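Local coordinates for membrane protein (Acinetobacter baumannii AB307-0294, PDB 5DL5) that probably forms a beta-barrel channel through which small molecules, antibiotics among them, cross the outer membrane, at residues N202-Y208 / Y220-K226; S233-F239 / I280-T286. All coordinates share one frame; numbering follows the deposited sequence.

Contact 1 of 2, residues N202-Y208 / Y220-K226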
loop_
_atom_site.group_PDB
_atom_site.type_symbol
_atom_site.label_atom_id
_atom_site.label_comp_id
_atom_site.label_asym_id
_atom_site.label_seq_id
_atom_site.Cartn_x
_atom_site.Cartn_y
_atom_site.Cartn_z
ATOM N N ASN A 202 5.795 16.992 17.706
ATOM C CA ASN A 202 5.230 15.795 18.244
ATOM C C ASN A 202 3.854 15.353 17.664
ATOM O O ASN A 202 3.451 14.223 17.900
ATOM C CB ASN A 202 5.082 15.938 19.691
ATOM C CG ASN A 202 6.417 16.030 20.413
ATOM O OD1 ASN A 202 7.484 15.795 19.861
ATOM N ND2 ASN A 202 6.340 16.387 21.634
ATOM N N LEU A 203 3.112 16.267 17.030
ATOM C CA LEU A 203 1.718 16.022 16.647
ATOM C C LEU A 203 1.377 16.363 15.189
ATOM O O LEU A 203 1.722 17.480 14.665
ATOM C CB LEU A 203 0.809 16.801 17.584
ATOM C CG LEU A 203 -0.674 16.884 17.296
ATOM C CD1 LEU A 203 -1.298 15.576 17.638
ATOM C CD2 LEU A 203 -1.399 18.065 17.985
ATOM N N ASN A 204 0.788 15.380 14.500
ATOM C CA ASN A 204 0.224 15.678 13.235
ATOM C C ASN A 204 -1.030 14.894 12.951
ATOM O O ASN A 204 -1.373 13.937 13.646
ATOM C CB ASN A 204 1.247 15.473 12.203
ATOM C CG ASN A 204 1.787 14.136 12.248
ATOM O OD1 ASN A 204 1.107 13.249 11.909
ATOM N ND2 ASN A 204 3.012 13.978 12.694
ATOM N N ALA A 205 -1.762 15.361 11.968
ATOM C CA ALA A 205 -3.043 14.794 11.655
ATOM C C ALA A 205 -3.335 14.928 10.153
ATOM O O ALA A 205 -2.672 15.719 9.440
ATOM C CB ALA A 205 -4.140 15.477 12.411
ATOM N N SER A 206 -4.241 14.086 9.694
ATOM C CA SER A 206 -4.701 14.101 8.274
ATOM C C SER A 206 -6.067 13.603 8.029
ATOM O O SER A 206 -6.614 12.892 8.816
ATOM C CB SER A 206 -3.726 13.426 7.422
ATOM O OG SER A 206 -3.640 12.113 7.669
ATOM N N TYR A 207 -6.676 14.058 6.940
ATOM C CA TYR A 207 -8.047 13.724 6.596
ATOM C C TYR A 207 -8.109 13.789 5.056
ATOM O O TYR A 207 -7.668 14.790 4.430
ATOM C CB TYR A 207 -8.914 14.810 7.267
ATOM C CG TYR A 207 -10.375 14.714 7.187
ATOM C CD1 TYR A 207 -11.010 13.474 7.173
ATOM C CD2 TYR A 207 -11.162 15.855 7.304
ATOM C CE1 TYR A 207 -12.362 13.359 7.111
ATOM C CE2 TYR A 207 -12.565 15.772 7.319
ATOM C CZ TYR A 207 -13.154 14.519 7.250
ATOM O OH TYR A 207 -14.508 14.348 7.217
ATOM N N TYR A 208 -8.543 12.704 4.467
ATOM C CA TYR A 208 -8.598 12.575 3.019
ATOM C C TYR A 208 -9.961 11.973 2.647
ATOM O O TYR A 208 -10.546 11.237 3.415
ATOM C CB TYR A 208 -7.499 11.593 2.520
ATOM C CG TYR A 208 -6.118 12.083 2.620
ATOM C CD1 TYR A 208 -5.383 11.861 3.756
ATOM C CD2 TYR A 208 -5.547 12.792 1.591
ATOM C CE1 TYR A 208 -4.076 12.365 3.894
ATOM C CE2 TYR A 208 -4.239 13.308 1.668
ATOM C CZ TYR A 208 -3.517 13.066 2.839
ATOM O OH TYR A 208 -2.255 13.541 3.016
ATOM N N TYR A 220 -10.698 8.952 5.178
ATOM C CA TYR A 220 -9.613 8.462 6.055
ATOM C C TYR A 220 -9.283 9.645 6.959
ATOM O O TYR A 220 -9.237 10.794 6.517
ATOM C CB TYR A 220 -8.365 8.091 5.263
ATOM C CG TYR A 220 -7.087 7.807 6.071
ATOM C CD1 TYR A 220 -6.847 6.551 6.619
ATOM C CD2 TYR A 220 -6.160 8.786 6.256
ATOM C CE1 TYR A 220 -5.726 6.292 7.323
ATOM C CE2 TYR A 220 -5.037 8.542 7.033
ATOM C CZ TYR A 220 -4.809 7.280 7.467
ATOM O OH TYR A 220 -3.717 6.984 8.185
ATOM N N ALA A 221 -8.996 9.351 8.219
ATOM C CA ALA A 221 -8.459 10.337 9.164
ATOM C C ALA A 221 -7.308 9.676 9.948
ATOM O O ALA A 221 -7.355 8.485 10.244
ATOM C CB ALA A 221 -9.579 10.729 10.173
ATOM N N ASN A 222 -6.351 10.476 10.382
ATOM C CA ASN A 222 -5.264 9.992 11.247
ATOM C C ASN A 222 -4.859 11.114 12.191
ATOM O O ASN A 222 -4.864 12.319 11.850
ATOM C CB ASN A 222 -4.061 9.549 10.425
ATOM C CG ASN A 222 -2.810 9.274 11.269
ATOM O OD1 ASN A 222 -1.957 10.110 11.403
ATOM N ND2 ASN A 222 -2.695 8.090 11.780
ATOM N N VAL A 223 -4.501 10.687 13.390
ATOM C CA VAL A 223 -3.763 11.536 14.318
ATOM C C VAL A 223 -2.602 10.709 14.926
ATOM O O VAL A 223 -2.781 9.521 15.284
ATOM C CB VAL A 223 -4.714 12.219 15.289
ATOM C CG1 VAL A 223 -5.401 11.226 16.220
ATOM C CG2 VAL A 223 -3.910 13.129 16.213
ATOM N N ASN A 224 -1.471 11.359 15.091
ATOM C CA ASN A 224 -0.251 10.777 15.452
ATOM C C ASN A 224 0.437 11.727 16.426
ATOM O O ASN A 224 0.614 12.897 16.163
ATOM C CB ASN A 224 0.596 10.359 14.209
ATOM C CG ASN A 224 1.783 9.552 14.598
ATOM O OD1 ASN A 224 2.778 10.085 15.113
ATOM N ND2 ASN A 224 1.648 8.220 14.500
ATOM N N PHE A 225 0.722 11.201 17.633
ATOM C CA PHE A 225 1.222 11.998 18.758
ATOM C C PHE A 225 2.413 11.230 19.365
ATOM O O PHE A 225 2.279 10.105 19.795
ATOM C CB PHE A 225 0.179 12.303 19.837
ATOM C CG PHE A 225 0.747 13.124 20.988
ATOM C CD1 PHE A 225 1.234 14.397 20.775
ATOM C CD2 PHE A 225 0.877 12.596 22.223
ATOM C CE1 PHE A 225 1.835 15.137 21.800
ATOM C CE2 PHE A 225 1.459 13.335 23.278
ATOM C CZ PHE A 225 1.940 14.593 23.047
ATOM N N LYS A 226 3.569 11.863 19.307
ATOM C CA LYS A 226 4.751 11.398 19.929
ATOM C C LYS A 226 5.056 12.128 21.211
ATOM O O LYS A 226 5.236 13.331 21.209
ATOM C CB LYS A 226 5.919 11.616 19.026
ATOM C CG LYS A 226 7.219 11.167 19.706
ATOM C CD LYS A 226 8.332 11.243 18.692
ATOM C CE LYS A 226 9.677 11.003 19.362
ATOM N NZ LYS A 226 10.710 11.237 18.305
HETATM O O HOH W 1 -1.476 12.302 9.824
#

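Contact 2 of 2, residues S233-F239 / I280-T286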
loop_
_atom_site.group_PDB
_atom_site.type_symbol
_atom_site.label_atom_id
_atom_site.label_comp_id
_atom_site.label_asym_id
_atom_site.label_seq_id
_atom_site.Cartn_x
_atom_site.Cartn_y
_atom_site.Cartn_z
ATOM N N SER A 233 13.910 8.083 24.582
ATOM C CA SER A 233 12.792 7.141 24.591
ATOM C C SER A 233 11.577 7.874 24.288
ATOM O O SER A 233 11.491 9.085 24.527
ATOM C CB SER A 233 12.591 6.576 26.019
ATOM O OG SER A 233 13.651 5.793 26.377
ATOM N N SER A 234 10.560 7.163 23.894
ATOM C CA SER A 234 9.357 7.846 23.576
ATOM C C SER A 234 8.256 6.882 23.479
ATOM O O SER A 234 8.473 5.714 23.296
ATOM C CB SER A 234 9.430 8.555 22.194
ATOM O OG SER A 234 9.545 7.577 21.174
ATOM N N LEU A 235 7.088 7.463 23.502
ATOM C CA LEU A 235 5.855 6.790 23.293
ATOM C C LEU A 235 5.155 7.474 22.175
ATOM O O LEU A 235 4.982 8.672 22.240
ATOM C CB LEU A 235 5.012 6.843 24.564
ATOM C CG LEU A 235 4.392 5.463 24.803
ATOM C CD1 LEU A 235 5.284 4.694 25.746
ATOM C CD2 LEU A 235 2.984 5.577 25.354
ATOM N N THR A 236 4.738 6.717 21.179
ATOM C CA THR A 236 3.999 7.247 20.076
ATOM C C THR A 236 2.621 6.562 20.013
ATOM O O THR A 236 2.538 5.322 19.939
ATOM C CB THR A 236 4.758 6.975 18.747
ATOM O OG1 THR A 236 6.043 7.505 18.912
ATOM C CG2 THR A 236 4.029 7.532 17.429
ATOM N N TYR A 237 1.571 7.401 19.947
ATOM C CA TYR A 237 0.229 6.960 19.828
ATOM C C TYR A 237 -0.308 7.322 18.498
ATOM O O TYR A 237 -0.041 8.398 17.970
ATOM C CB TYR A 237 -0.660 7.679 20.845
ATOM C CG TYR A 237 -0.233 7.551 22.265
ATOM C CD1 TYR A 237 0.583 8.515 22.842
ATOM C CD2 TYR A 237 -0.689 6.539 23.034
ATOM C CE1 TYR A 237 0.921 8.458 24.182
ATOM C CE2 TYR A 237 -0.372 6.444 24.355
ATOM C CZ TYR A 237 0.427 7.423 24.918
ATOM O OH TYR A 237 0.778 7.294 26.220
ATOM N N ASP A 238 -1.073 6.438 17.951
ATOM C CA ASP A 238 -1.669 6.611 16.617
ATOM C C ASP A 238 -3.154 6.181 16.628
ATOM O O ASP A 238 -3.518 5.049 17.147
ATOM C CB ASP A 238 -0.899 5.789 15.561
ATOM C CG ASP A 238 -1.349 6.146 14.128
ATOM O OD1 ASP A 238 -0.890 7.222 13.572
ATOM O OD2 ASP A 238 -2.261 5.432 13.580
ATOM N N PHE A 239 -4.009 7.030 16.070
ATOM C CA PHE A 239 -5.432 6.688 15.822
ATOM C C PHE A 239 -5.700 6.912 14.364
ATOM O O PHE A 239 -5.423 8.043 13.818
ATOM C CB PHE A 239 -6.269 7.568 16.805
ATOM C CG PHE A 239 -7.794 7.452 16.706
ATOM C CD1 PHE A 239 -8.465 6.243 16.406
ATOM C CD2 PHE A 239 -8.602 8.585 17.039
ATOM C CE1 PHE A 239 -9.866 6.174 16.332
ATOM C CE2 PHE A 239 -10.024 8.526 17.005
ATOM C CZ PHE A 239 -10.671 7.314 16.692
ATOM N N ILE A 280 -6.099 1.821 16.982
ATOM C CA ILE A 280 -5.268 2.586 17.883
ATOM C C ILE A 280 -3.993 1.805 18.163
ATOM O O ILE A 280 -4.098 0.560 18.317
ATOM C CB ILE A 280 -5.988 2.901 19.205
ATOM C CG1 ILE A 280 -6.556 1.600 19.856
ATOM C CG2 ILE A 280 -7.123 3.841 18.907
ATOM C CD1 ILE A 280 -7.089 1.733 21.266
ATOM N N SER A 281 -2.848 2.511 18.220
ATOM C CA SER A 281 -1.569 1.871 18.454
ATOM C C SER A 281 -0.800 2.696 19.413
ATOM O O SER A 281 -1.026 3.914 19.497
ATOM C CB SER A 281 -0.831 1.593 17.112
ATOM O OG SER A 281 -0.252 2.799 16.742
ATOM N N GLY A 282 0.017 2.044 20.246
ATOM C CA GLY A 282 0.961 2.727 21.105
ATOM C C GLY A 282 2.293 2.011 20.979
ATOM O O GLY A 282 2.291 0.800 21.009
ATOM N N THR A 283 3.382 2.756 20.734
ATOM C CA THR A 283 4.725 2.238 20.542
ATOM C C THR A 283 5.609 2.859 21.571
ATOM O O THR A 283 5.662 4.071 21.676
ATOM C CB THR A 283 5.249 2.600 19.105
ATOM O OG1 THR A 283 4.325 2.071 18.203
ATOM C CG2 THR A 283 6.583 1.999 18.765
ATOM N N TYR A 284 6.304 2.032 22.335
ATOM C CA TYR A 284 7.276 2.516 23.274
ATOM C C TYR A 284 8.584 2.184 22.666
ATOM O O TYR A 284 8.801 1.033 22.360
ATOM C CB TYR A 284 7.122 1.799 24.611
ATOM C CG TYR A 284 8.261 2.016 25.560
ATOM C CD1 TYR A 284 8.647 3.292 25.930
ATOM C CD2 TYR A 284 8.976 0.950 26.083
ATOM C CE1 TYR A 284 9.684 3.500 26.835
ATOM C CE2 TYR A 284 9.974 1.145 27.033
ATOM C CZ TYR A 284 10.343 2.427 27.392
ATOM O OH TYR A 284 11.399 2.679 28.260
ATOM N N ALA A 285 9.473 3.161 22.569
ATOM C CA ALA A 285 10.791 2.960 21.981
ATOM C C ALA A 285 11.813 3.460 22.930
ATOM O O ALA A 285 11.647 4.455 23.632
ATOM C CB ALA A 285 10.856 3.724 20.636
ATOM N N THR A 286 12.830 2.665 23.108
ATOM C CA THR A 286 13.914 3.007 23.961
ATOM C C THR A 286 15.229 2.350 23.496
ATOM O O THR A 286 15.351 1.106 23.331
ATOM C CB THR A 286 13.631 2.605 25.423
ATOM O OG1 THR A 286 14.714 3.027 26.256
ATOM C CG2 THR A 286 13.469 1.102 25.570
HETATM O O HOH W 2 7.759 5.858 20.337
HETATM O O HOH W 3 2.087 3.574 17.799
#

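Contact 1 of 2, residues N202-Y208 / Y220-K226
Tyr-208 and Tyr-220 lie side by side at one end of this strand pair, pointing the same way, with Tyr-208 CD1 4.0 Å from Tyr-220 CD2. The Tyr-220 atom lies at the edge of the Tyr-208 ring, near its plane. CG of Tyr-220 is turned anti to the backbone N (chi1 169°), which sends its ring along its own strand toward Asn-222, where CE2 at the ring edge lies 3.9 Å from Ser-206 OG. Both tyrosines are buried, their broad rings packing against Pro-133, probably on the channel side of the wall.

On the same face Ser-206, Asn-204 and Asn-222 gather round a water. It donates a 2.7 Å bond to Asn-222 OD1 and a weak one to Asn-204 OD1, and it lies 3.1 Å from Ser-206 OG, to which it is also hydrogen-bonded. The side chains of Asn-204 and Asn-224 lie side by side, their amide planes 3° apart, OD1 of Asn-204 approaching CB of Asn-224. The ND2 atoms of Asn-222 and Asn-224 both turn to Asp-238 on the next strand.

The other face is largely apolar. Leu-203 CD1 meets Val-223 CG2 at 3.9 Å, and Leu-203 CB touches the edge of the Phe-225 ring; at the far end Tyr-207 presents its ring edge, in plane, to the carbonyl of Tyr-220, with CD1 3.3 Å from that O. Seven backbone hydrogen bonds, such as Asn-204 N to Asn-224 O at 3.0 Å, hold the strands almost exactly antiparallel. A polar face backing an apolar one across a beta hairpin is characteristic of a porin barrel wall, here of the OprD family.

Contact 2 of 2, residues S233-F239 / I280-T286
Leu-235 rests its CD1 methyl against the base of the Tyr-284 side chain, 3.6 Å from Tyr-284 CB and equally near CD1 of the ring, and the two side chains cross at about a right angle. With CG of Tyr-284 anti to the backbone N (chi1 168°), the ring runs along its own strand toward Thr-286, bringing CD1 near Ser-234 O. Further along this apolar face Phe-239 CD1 meets Ile-280 CG2 at 3.7 Å; between these pairs Gly-282 sits across from Tyr-237. The face ends in a polar pair, Ser-233 OG and Thr-286 OG1, hydrogen-bonded at 3.0 Å.

Small hydroxyl residues dominate the reverse face, which also holds Ala-285 and Asp-238; they are short enough to share waters with the backbone. One water is bonded to Ser-234 OG and, at 2.8 Å, to Thr-236 OG1, and donates to Thr-283 O. A second links Ser-281 OG with Thr-283 OG1 and donates to Thr-236 O, 2.8 Å away. Each of these two carbonyls therefore accepts from a water as well as from an amide of the ladder, as in Thr-283 N to Thr-236 O at 2.8 Å. Asp-238 presents its CB to Ser-281 OG at 3.3 Å, while its OD2 turns to Ser-240. Such chemistry implies a two-sided barrel wall: a hydrated inner face, consistent with a polar channel, behind a mostly apolar surface suited to lipid.

Following the chain from the N terminus, strand 203-212 turns directly into strand 216-229, and contact 1 closes that hairpin across a short turn. The chain then reverses into strand 233-246, which opens contact 2; this contact closes over a longer excursion containing helix 263-266 before strand 273-286 returns. The two contacts are in series, neither enclosing the other. Their centres lie about 13 Å apart, and they are joined where strands 216-229 and 233-246 pair, through the backbone of Phe-225 and Tyr-237 and through Asp-238, whose OD1 accepts from the side chains of Asn-222 and Asn-224. Together they tie four successive strands into one continuous patch of the barrel wall.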